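Local coordinates for protein beta sliding clamp (Bartonella birtlesii LL-WM9, PDB 6PTR) that probably tethers DNA polymerases and other proteins to DNA as a ring-shaped dimer, giving processive replication, and here holds the antibiotic griselimycin, at residues D357-R365 with L373-V381; L145-I156 with R211-S222. All blocks are in the same frame, centred on the assembly; numbering follows the deposited sequence. Where two conformers were deposited one is given.

Contact 1 of 2, residues D357-R365 with L373-V381; sequences DAVAPALIR and LYVLMPVRV
Ala362 to Arg365 runs antiparallel to Leu373 to Leu376, the two short strands 4.7 Å apart, with Ala362–Leu376 and Ile364–Tyr374 as hydrogen-bonded pairs and Leu363–Val375 as the non-hydrogen-bonded pair between them. Each hydrogen-bonded pair is closed by two N-H...O bonds, among them Ile364 N to Tyr374 O at 2.8 Å. Val375 CA adds a CA-H...O contact to Ala362 O.

Leu363 and Val375 share one face of this beta hairpin of strands 362-366 and 372-376, and Pro361, just before the strand, touches Val375. Leu363 CG lies anti to the backbone N (chi1 178°), which carries CD1 across the strand gap to Leu373 CD1 at 3.8 Å. Val375 turns CG1 to Pro361 CB, 3.7 Å away. Just beyond the strand, Met377 runs alongside the Pro361 ring, pointing the same way, with SD 3.7 Å from Pro361 CG and CE turned to the carbonyl oxygen of Val359. On the other face, Ile364 CD1 crosses to Leu376 CB. This side is roofed by Ile342 and Leu339 of helix 336-345, and the Tyr374 hydroxyl bonds to Gln345 of the same helix.

Where the two segments leave the sheet, the Pro378 ring packs against the type I turn Asp357 to Ala360, its CG 3.3 Å from Ala358 O and its CD 3.2 Å from Ala360 O. Asp357 OD1 accepts from Val359 N through its anti lone pair, an Asx turn, and one water donates to both Ala358 O and Val379 O.

Val359, Val375, Met377 and Arg380 pack against the bound griselimycin. The backbone ladder thus fixes the strands, while the C-terminal tail, held by Pro378 against carbonyl oxygens and by a water bridge, presents the Arg380 backbone for hydrogen bonding to the peptide.

Contact 2 of 2, residues L145-I156 with R211-S222; sequences LKHLLDCTQFAI and RKAVGELQKLLS
Leu149 is the knob at the centre of this helix pair, set in a hole formed by Val214, Leu217, Gln218 and Leu221. Its CD1 approaches Leu217 CD2 at 3.7 Å and Leu221 CD1 at 3.8 Å, crossing both side chains at about a right angle, while CD2 turns to Val214. Leu145 extends the apolar seam by meeting Leu217 tip to tip, CD2 to CD2. At the other end, Ile156 lays CD1 near Val214 CG1 and CG2 against the aliphatic part of Arg211, 3.7 Å from CD.

Gln218 marks the change to polar contacts. Bent at chi2 (-81°), it folds its amide over Leu149 CB and brings NE2 between two acceptors, Asp150 OD1 and Gln153 OE1, each 3.0 Å from NE2. Gln153 OE1 is met from above its carbonyl plane, Asp150 OD1 on its anti side but well out of the carboxylate plane. These two bonds would fix the rotation of the Gln218 amide. Within its own helix Lys146 NZ makes a salt bridge to Asp150 OD2, 2.7 Å, on its syn lone pair. Gln153 NE2 donates to two waters, which reach Gly215 O and Arg211 O.

These are the two helices of the central domain of the DNA-clamp fold, crossing at -127° and packed on its sheets. Ile168 of strand 167-173 lies against Leu149, Ile156 and Val214, Leu182 of strand 179-185 touches Leu149, and Phe247 of strand 245-250 packs on Leu217.

In the fold
The centres of contact 1 and contact 2 lie 24 Å apart, one in the C-terminal and the other in the central domain, yet they touch. Tyr374 CE1 comes within 3.3 Å of Cys151 O and 3.5 Å of Phe154 CE1, bringing the hairpin of contact 1 against segment 145-156 at Cys151 and Phe154. Gln345 NE2 hydrogen-bonds to both Tyr374 OH and Asp150 O. The sheet is shared too: strand 189-196 pairs with 372-376 and packs under Leu148 and Thr152. Griselimycin packs on Val359, Val375, Met377 and Arg380 of contact 1.

Contact 1 of 2, residues D357-R365 with L373-V381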
loop_
_atom_site.group_PDB
_atom_site.type_symbol
_atom_site.label_atom_id
_atom_site.label_comp_id
_atom_site.label_asym_id
_atom_site.label_seq_id
_atom_site.Cartn_x
_atom_site.Cartn_y
_atom_site.Cartn_z
ATOM N N ASP C 357 15.037 23.490 30.528
ATOM C CA ASP C 357 13.834 23.281 31.318
ATOM C C ASP C 357 12.753 22.635 30.452
ATOM O O ASP C 357 12.950 22.321 29.275
ATOM C CB ASP C 357 13.347 24.603 31.915
ATOM C CG ASP C 357 13.097 25.655 30.854
ATOM O OD1 ASP C 357 12.128 25.504 30.080
ATOM O OD2 ASP C 357 13.879 26.629 30.771
ATOM N N ALA C 358 11.573 22.453 31.046
ATOM C CA ALA C 358 10.555 21.646 30.393
ATOM C C ALA C 358 9.902 22.328 29.198
ATOM O O ALA C 358 9.212 21.653 28.429
ATOM C CB ALA C 358 9.482 21.268 31.419
ATOM N N VAL C 359 10.065 23.635 29.024
ATOM C CA VAL C 359 9.454 24.252 27.853
ATOM C C VAL C 359 10.490 24.915 26.950
ATOM O O VAL C 359 10.144 25.762 26.132
ATOM C CB VAL C 359 8.341 25.240 28.249
ATOM C CG1 VAL C 359 7.187 24.465 28.903
ATOM C CG2 VAL C 359 8.875 26.323 29.175
ATOM N N ALA C 360 11.770 24.525 27.085
ATOM C CA ALA C 360 12.832 25.081 26.258
ATOM C C ALA C 360 13.273 24.075 25.207
ATOM O O ALA C 360 13.222 22.867 25.448
ATOM C CB ALA C 360 14.036 25.470 27.120
ATOM N N PRO C 361 13.716 24.547 24.037
ATOM C CA PRO C 361 14.117 23.617 22.968
ATOM C C PRO C 361 15.228 22.683 23.415
ATOM O O PRO C 361 16.122 23.068 24.169
ATOM C CB PRO C 361 14.613 24.550 21.849
ATOM C CG PRO C 361 14.033 25.858 22.122
ATOM C CD PRO C 361 13.795 25.953 23.611
ATOM N N ALA C 362 15.174 21.454 22.917
ATOM C CA ALA C 362 16.186 20.437 23.171
ATOM C C ALA C 362 17.094 20.360 21.959
ATOM O O ALA C 362 16.620 20.456 20.827
ATOM C CB ALA C 362 15.546 19.074 23.410
ATOM N N LEU C 363 18.388 20.179 22.202
ATOM C CA LEU C 363 19.381 19.992 21.149
ATOM C C LEU C 363 19.746 18.515 21.113
ATOM O O LEU C 363 20.143 17.952 22.141
ATOM C CB LEU C 363 20.609 20.848 21.433
ATOM C CG LEU C 363 21.856 20.839 20.531
ATOM C CD1 LEU C 363 21.561 21.423 19.201
ATOM C CD2 LEU C 363 22.983 21.646 21.194
ATOM N N ILE C 364 19.623 17.892 19.935
ATOM C CA ILE C 364 19.769 16.442 19.798
ATOM C C ILE C 364 20.799 16.126 18.723
ATOM O O ILE C 364 20.874 16.807 17.691
ATOM C CB ILE C 364 18.429 15.760 19.464
ATOM C CG1 ILE C 364 17.385 16.036 20.544
ATOM C CG2 ILE C 364 18.621 14.255 19.267
ATOM C CD1 ILE C 364 15.995 15.674 20.131
ATOM N N ARG C 365 21.581 15.073 18.958
ATOM C CA ARG C 365 22.584 14.656 17.987
ATOM C C ARG C 365 23.084 13.259 18.315
ATOM O O ARG C 365 22.894 12.741 19.429
ATOM C CB ARG C 365 23.756 15.635 17.937
ATOM C CG ARG C 365 24.314 15.959 19.289
ATOM C CD ARG C 365 25.731 16.429 19.159
ATOM N NE ARG C 365 25.823 17.735 18.520
ATOM C CZ ARG C 365 25.807 18.887 19.183
ATOM N NH1 ARG C 365 25.693 18.888 20.505
ATOM N NH2 ARG C 365 25.911 20.035 18.524
ATOM N N LEU C 373 23.060 18.845 13.502
ATOM C CA LEU C 373 22.366 18.898 14.779
ATOM C C LEU C 373 20.872 18.990 14.525
ATOM O O LEU C 373 20.424 19.446 13.469
ATOM C CB LEU C 373 22.828 20.073 15.648
ATOM C CG LEU C 373 22.691 21.507 15.127
ATOM C CD1 LEU C 373 21.300 22.094 15.441
ATOM C CD2 LEU C 373 23.810 22.404 15.687
ATOM N N TYR C 374 20.107 18.575 15.522
ATOM C CA TYR C 374 18.667 18.684 15.463
ATOM C C TYR C 374 18.182 19.441 16.689
ATOM O O TYR C 374 18.791 19.384 17.765
ATOM C CB TYR C 374 18.013 17.303 15.391
ATOM C CG TYR C 374 18.551 16.531 14.235
ATOM C CD1 TYR C 374 18.093 16.800 12.945
ATOM C CD2 TYR C 374 19.563 15.588 14.405
ATOM C CE1 TYR C 374 18.597 16.131 11.861
ATOM C CE2 TYR C 374 20.084 14.898 13.307
ATOM C CZ TYR C 374 19.595 15.186 12.040
ATOM O OH TYR C 374 20.101 14.522 10.959
ATOM N N VAL C 375 17.091 20.167 16.515
ATOM C CA VAL C 375 16.436 20.850 17.621
ATOM C C VAL C 375 14.984 20.390 17.675
ATOM O O VAL C 375 14.319 20.254 16.642
ATOM C CB VAL C 375 16.532 22.380 17.462
ATOM C CG1 VAL C 375 15.927 23.083 18.681
ATOM C CG2 VAL C 375 17.959 22.818 17.257
ATOM N N LEU C 376 14.488 20.149 18.883
ATOM C CA LEU C 376 13.098 19.728 19.020
ATOM C C LEU C 376 12.444 20.493 20.161
ATOM O O LEU C 376 12.961 20.511 21.286
ATOM C CB LEU C 376 13.012 18.226 19.280
ATOM C CG LEU C 376 11.592 17.680 19.441
ATOM C CD1 LEU C 376 10.813 17.870 18.153
ATOM C CD2 LEU C 376 11.667 16.212 19.836
ATOM N N MET C 377 11.291 21.122 19.863
ATOM C CA MET C 377 10.552 21.843 20.897
ATOM C C MET C 377 9.777 20.858 21.765
ATOM O O MET C 377 9.177 19.916 21.251
ATOM C CB MET C 377 9.571 22.836 20.265
ATOM C CG MET C 377 9.063 23.933 21.243
ATOM S SD MET C 377 10.438 24.972 21.780
ATOM C CE MET C 377 9.590 26.038 22.932
ATOM N N PRO C 378 9.763 21.038 23.077
ATOM C CA PRO C 378 8.925 20.173 23.922
ATOM C C PRO C 378 7.447 20.509 23.782
ATOM O O PRO C 378 7.054 21.509 23.179
ATOM C CB PRO C 378 9.403 20.460 25.347
ATOM C CG PRO C 378 10.102 21.772 25.272
ATOM C CD PRO C 378 10.668 21.879 23.861
ATOM N N VAL C 379 6.625 19.666 24.411
ATOM C CA VAL C 379 5.195 19.926 24.549
ATOM C C VAL C 379 4.865 19.790 26.036
ATOM O O VAL C 379 5.555 19.089 26.777
ATOM C CB VAL C 379 4.310 18.971 23.712
ATOM C CG1 VAL C 379 4.693 19.045 22.206
ATOM C CG2 VAL C 379 4.426 17.536 24.210
ATOM N N ARG C 380 3.775 20.422 26.456
ATOM C CA ARG C 380 3.431 20.377 27.876
ATOM C C ARG C 380 2.831 19.020 28.241
ATOM O O ARG C 380 2.052 18.433 27.483
ATOM C CB ARG C 380 2.466 21.503 28.249
ATOM C CG ARG C 380 3.067 22.893 28.084
ATOM C CD ARG C 380 2.239 23.899 28.869
ATOM N NE ARG C 380 2.211 23.584 30.303
ATOM C CZ ARG C 380 1.453 24.227 31.184
ATOM N NH1 ARG C 380 0.671 25.214 30.765
ATOM N NH2 ARG C 380 1.470 23.889 32.471
ATOM N N VAL C 381 3.202 18.529 29.421
ATOM C CA VAL C 381 2.713 17.274 29.952
ATOM C C VAL C 381 2.451 17.462 31.452
ATOM O O VAL C 381 2.753 18.513 32.042
ATOM C CB VAL C 381 3.699 16.122 29.715
ATOM C CG1 VAL C 381 3.789 15.749 28.228
ATOM C CG2 VAL C 381 5.078 16.492 30.320
ATOM O OXT VAL C 381 1.903 16.567 32.117
HETATM O O HOH W 1 7.385 19.648 28.690
#

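Contact 2 of 2, residues L145-I156 with R211-S222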
loop_
_atom_site.group_PDB
_atom_site.type_symbol
_atom_site.label_atom_id
_atom_site.label_comp_id
_atom_site.label_asym_id
_atom_site.label_seq_id
_atom_site.Cartn_x
_atom_site.Cartn_y
_atom_site.Cartn_z
ATOM N N LEU C 145 25.750 15.717 -1.655
ATOM C CA LEU C 145 24.439 16.369 -1.723
ATOM C C LEU C 145 23.358 15.490 -1.115
ATOM O O LEU C 145 22.471 15.976 -0.399
ATOM C CB LEU C 145 24.084 16.709 -3.174
ATOM C CG LEU C 145 22.685 17.340 -3.298
ATOM C CD1 LEU C 145 22.614 18.674 -2.556
ATOM C CD2 LEU C 145 22.353 17.530 -4.780
ATOM N N LYS C 146 23.426 14.185 -1.367
ATOM C CA LYS C 146 22.449 13.296 -0.753
ATOM C C LYS C 146 22.532 13.357 0.768
ATOM O O LYS C 146 21.502 13.338 1.452
ATOM C CB LYS C 146 22.674 11.868 -1.226
ATOM C CG LYS C 146 21.655 10.895 -0.667
ATOM C CD LYS C 146 21.941 9.487 -1.163
ATOM C CE LYS C 146 20.855 8.495 -0.745
ATOM N NZ LYS C 146 20.755 8.324 0.721
ATOM N N HIS C 147 23.753 13.388 1.306
ATOM C CA HIS C 147 23.931 13.482 2.750
ATOM C C HIS C 147 23.281 14.749 3.290
ATOM O O HIS C 147 22.565 14.708 4.295
ATOM C CB HIS C 147 25.416 13.444 3.088
ATOM C CG HIS C 147 25.717 13.732 4.526
ATOM N ND1 HIS C 147 25.380 12.867 5.544
ATOM C CD2 HIS C 147 26.321 14.794 5.115
ATOM C CE1 HIS C 147 25.765 13.382 6.699
ATOM N NE2 HIS C 147 26.341 14.549 6.466
ATOM N N LEU C 148 23.520 15.890 2.634
ATOM C CA LEU C 148 22.935 17.145 3.111
ATOM C C LEU C 148 21.416 17.075 3.112
ATOM O O LEU C 148 20.764 17.506 4.073
ATOM C CB LEU C 148 23.414 18.310 2.249
ATOM C CG LEU C 148 24.927 18.491 2.151
ATOM C CD1 LEU C 148 25.267 19.469 1.046
ATOM C CD2 LEU C 148 25.473 18.973 3.487
ATOM N N LEU C 149 20.830 16.547 2.031
ATOM C CA LEU C 149 19.379 16.463 1.946
ATOM C C LEU C 149 18.826 15.415 2.908
ATOM O O LEU C 149 17.749 15.608 3.491
ATOM C CB LEU C 149 18.953 16.143 0.510
ATOM C CG LEU C 149 19.315 17.243 -0.483
ATOM C CD1 LEU C 149 19.051 16.818 -1.919
ATOM C CD2 LEU C 149 18.575 18.542 -0.179
ATOM N N ASP C 150 19.541 14.301 3.081
ATOM C CA ASP C 150 19.121 13.281 4.048
ATOM C C ASP C 150 19.073 13.825 5.466
ATOM O O ASP C 150 18.237 13.391 6.271
ATOM C CB ASP C 150 20.068 12.080 4.025
ATOM C CG ASP C 150 19.780 11.119 2.892
ATOM O OD1 ASP C 150 18.655 11.133 2.348
ATOM O OD2 ASP C 150 20.692 10.326 2.573
ATOM N N CYS C 151 19.974 14.746 5.807
ATOM C CA CYS C 151 19.943 15.318 7.155
ATOM C C CYS C 151 18.762 16.256 7.392
ATOM O O CYS C 151 18.418 16.505 8.556
ATOM C CB CYS C 151 21.227 16.093 7.446
ATOM S SG CYS C 151 22.720 15.116 7.631
ATOM N N THR C 152 18.143 16.803 6.339
ATOM C CA THR C 152 17.232 17.929 6.498
ATOM C C THR C 152 15.838 17.721 5.926
ATOM O O THR C 152 14.903 18.379 6.396
ATOM C CB THR C 152 17.835 19.195 5.871
ATOM O OG1 THR C 152 18.266 18.909 4.534
ATOM C CG2 THR C 152 19.048 19.661 6.684
ATOM N N GLN C 153 15.659 16.838 4.940
ATOM C CA GLN C 153 14.361 16.735 4.269
ATOM C C GLN C 153 13.218 16.434 5.240
ATOM O O GLN C 153 12.118 16.987 5.106
ATOM C CB GLN C 153 14.424 15.660 3.187
ATOM C CG GLN C 153 13.142 15.501 2.452
ATOM C CD GLN C 153 13.239 14.367 1.466
ATOM O OE1 GLN C 153 14.086 13.479 1.620
ATOM N NE2 GLN C 153 12.381 14.380 0.454
ATOM N N PHE C 154 13.437 15.536 6.198
ATOM C CA PHE C 154 12.335 15.115 7.058
ATOM C C PHE C 154 11.749 16.269 7.858
ATOM O O PHE C 154 10.586 16.185 8.274
ATOM C CB PHE C 154 12.796 14.023 8.031
ATOM C CG PHE C 154 13.550 14.561 9.208
ATOM C CD1 PHE C 154 14.861 15.019 9.064
ATOM C CD2 PHE C 154 12.939 14.656 10.455
ATOM C CE1 PHE C 154 15.561 15.547 10.142
ATOM C CE2 PHE C 154 13.626 15.166 11.526
ATOM C CZ PHE C 154 14.925 15.622 11.386
ATOM N N ALA C 155 12.514 17.334 8.107
ATOM C CA ALA C 155 12.015 18.397 8.984
ATOM C C ALA C 155 11.252 19.478 8.227
ATOM O O ALA C 155 10.735 20.410 8.853
ATOM C CB ALA C 155 13.168 19.037 9.770
ATOM N N ILE C 156 11.161 19.378 6.903
ATOM C CA ILE C 156 10.502 20.417 6.116
ATOM C C ILE C 156 9.026 20.480 6.460
ATOM O O ILE C 156 8.341 19.446 6.574
ATOM C CB ILE C 156 10.659 20.158 4.611
ATOM C CG1 ILE C 156 12.111 20.193 4.177
ATOM C CG2 ILE C 156 9.832 21.157 3.809
ATOM C CD1 ILE C 156 12.255 19.647 2.764
ATOM N N ARG C 211 10.050 22.248 -1.251
ATOM C CA ARG C 211 9.850 20.867 -0.819
ATOM C C ARG C 211 9.728 19.881 -1.981
ATOM O O ARG C 211 10.325 18.797 -1.940
ATOM C CB ARG C 211 8.598 20.812 0.067
ATOM C CG ARG C 211 8.239 19.447 0.580
ATOM C CD ARG C 211 7.241 19.547 1.726
ATOM N NE ARG C 211 6.107 20.415 1.418
ATOM C CZ ARG C 211 4.981 19.994 0.856
ATOM N NH1 ARG C 211 3.995 20.846 0.619
ATOM N NH2 ARG C 211 4.843 18.715 0.525
ATOM N N LYS C 212 8.975 20.230 -3.035
ATOM C CA LYS C 212 8.799 19.268 -4.131
ATOM C C LYS C 212 10.106 18.999 -4.864
ATOM O O LYS C 212 10.397 17.845 -5.211
ATOM C CB LYS C 212 7.735 19.741 -5.129
ATOM C CG LYS C 212 7.562 18.766 -6.336
ATOM C CD LYS C 212 6.314 19.093 -7.125
ATOM C CE LYS C 212 6.005 18.013 -8.191
ATOM N NZ LYS C 212 4.799 18.332 -8.968
ATOM N N ALA C 213 10.888 20.050 -5.153
ATOM C CA ALA C 213 12.187 19.861 -5.788
ATOM C C ALA C 213 13.083 19.000 -4.916
ATOM O O ALA C 213 13.761 18.085 -5.415
ATOM C CB ALA C 213 12.852 21.217 -6.061
ATOM N N VAL C 214 13.094 19.266 -3.606
ATOM C CA VAL C 214 13.889 18.445 -2.701
ATOM C C VAL C 214 13.472 16.990 -2.820
ATOM O O VAL C 214 14.315 16.099 -2.909
ATOM C CB VAL C 214 13.764 18.937 -1.249
ATOM C CG1 VAL C 214 14.423 17.929 -0.313
ATOM C CG2 VAL C 214 14.400 20.320 -1.102
ATOM N N GLY C 215 12.164 16.736 -2.845
ATOM C CA GLY C 215 11.684 15.363 -2.866
ATOM C C GLY C 215 12.035 14.633 -4.149
ATOM O O GLY C 215 12.427 13.461 -4.124
ATOM N N GLU C 216 11.927 15.313 -5.282
ATOM C CA GLU C 216 12.276 14.655 -6.538
ATOM C C GLU C 216 13.776 14.441 -6.653
ATOM O O GLU C 216 14.229 13.403 -7.168
ATOM C CB GLU C 216 11.753 15.473 -7.718
ATOM C CG GLU C 216 10.240 15.513 -7.764
ATOM C CD GLU C 216 9.627 14.120 -7.765
ATOM O OE1 GLU C 216 10.032 13.275 -8.600
ATOM O OE2 GLU C 216 8.764 13.864 -6.907
ATOM N N LEU C 217 14.567 15.429 -6.220
ATOM C CA LEU C 217 16.009 15.254 -6.201
ATOM C C LEU C 217 16.383 14.062 -5.335
ATOM O O LEU C 217 17.202 13.224 -5.732
ATOM C CB LEU C 217 16.668 16.551 -5.708
ATOM C CG LEU C 217 18.171 16.774 -5.801
ATOM C CD1 LEU C 217 18.652 16.541 -7.211
ATOM C CD2 LEU C 217 18.478 18.210 -5.346
ATOM N N GLN C 218 15.730 13.931 -4.178
ATOM C CA GLN C 218 16.027 12.832 -3.271
ATOM C C GLN C 218 15.680 11.490 -3.885
ATOM O O GLN C 218 16.408 10.511 -3.690
ATOM C CB GLN C 218 15.280 13.035 -1.953
ATOM C CG GLN C 218 15.991 14.020 -1.069
ATOM C CD GLN C 218 17.148 13.365 -0.326
ATOM O OE1 GLN C 218 18.188 13.066 -0.918
ATOM N NE2 GLN C 218 16.955 13.113 0.971
ATOM N N LYS C 219 14.589 11.415 -4.653
ATOM C CA LYS C 219 14.257 10.140 -5.289
ATOM C C LYS C 219 15.338 9.723 -6.285
ATOM O O LYS C 219 15.681 8.539 -6.384
ATOM C CB LYS C 219 12.904 10.222 -5.993
ATOM C CG LYS C 219 11.707 10.302 -5.052
ATOM C CD LYS C 219 10.450 10.647 -5.839
ATOM C CE LYS C 219 9.237 10.830 -4.942
ATOM N NZ LYS C 219 8.044 11.231 -5.746
ATOM N N LEU C 220 15.880 10.679 -7.039
ATOM C CA LEU C 220 16.970 10.337 -7.944
ATOM C C LEU C 220 18.225 9.958 -7.169
ATOM O O LEU C 220 18.868 8.947 -7.467
ATOM C CB LEU C 220 17.249 11.508 -8.887
ATOM C CG LEU C 220 18.466 11.267 -9.784
ATOM C CD1 LEU C 220 18.224 10.081 -10.749
ATOM C CD2 LEU C 220 18.830 12.520 -10.552
ATOM N N LEU C 221 18.577 10.758 -6.155
ATOM C CA LEU C 221 19.782 10.499 -5.378
ATOM C C LEU C 221 19.717 9.170 -4.629
ATOM O O LEU C 221 20.760 8.557 -4.381
ATOM C CB LEU C 221 20.026 11.656 -4.409
ATOM C CG LEU C 221 20.459 12.941 -5.125
ATOM C CD1 LEU C 221 20.513 14.102 -4.159
ATOM C CD2 LEU C 221 21.818 12.736 -5.759
ATOM N N SER C 222 18.512 8.710 -4.259
ATOM C CA SER C 222 18.374 7.430 -3.569
ATOM C C SER C 222 18.919 6.274 -4.394
ATOM O O SER C 222 19.208 5.204 -3.839
ATOM C CB SER C 222 16.903 7.170 -3.231
ATOM O OG SER C 222 16.144 6.994 -4.417
HETATM O O HOH W 2 11.953 12.095 -1.687
HETATM O O HOH W 3 10.696 16.841 0.199
#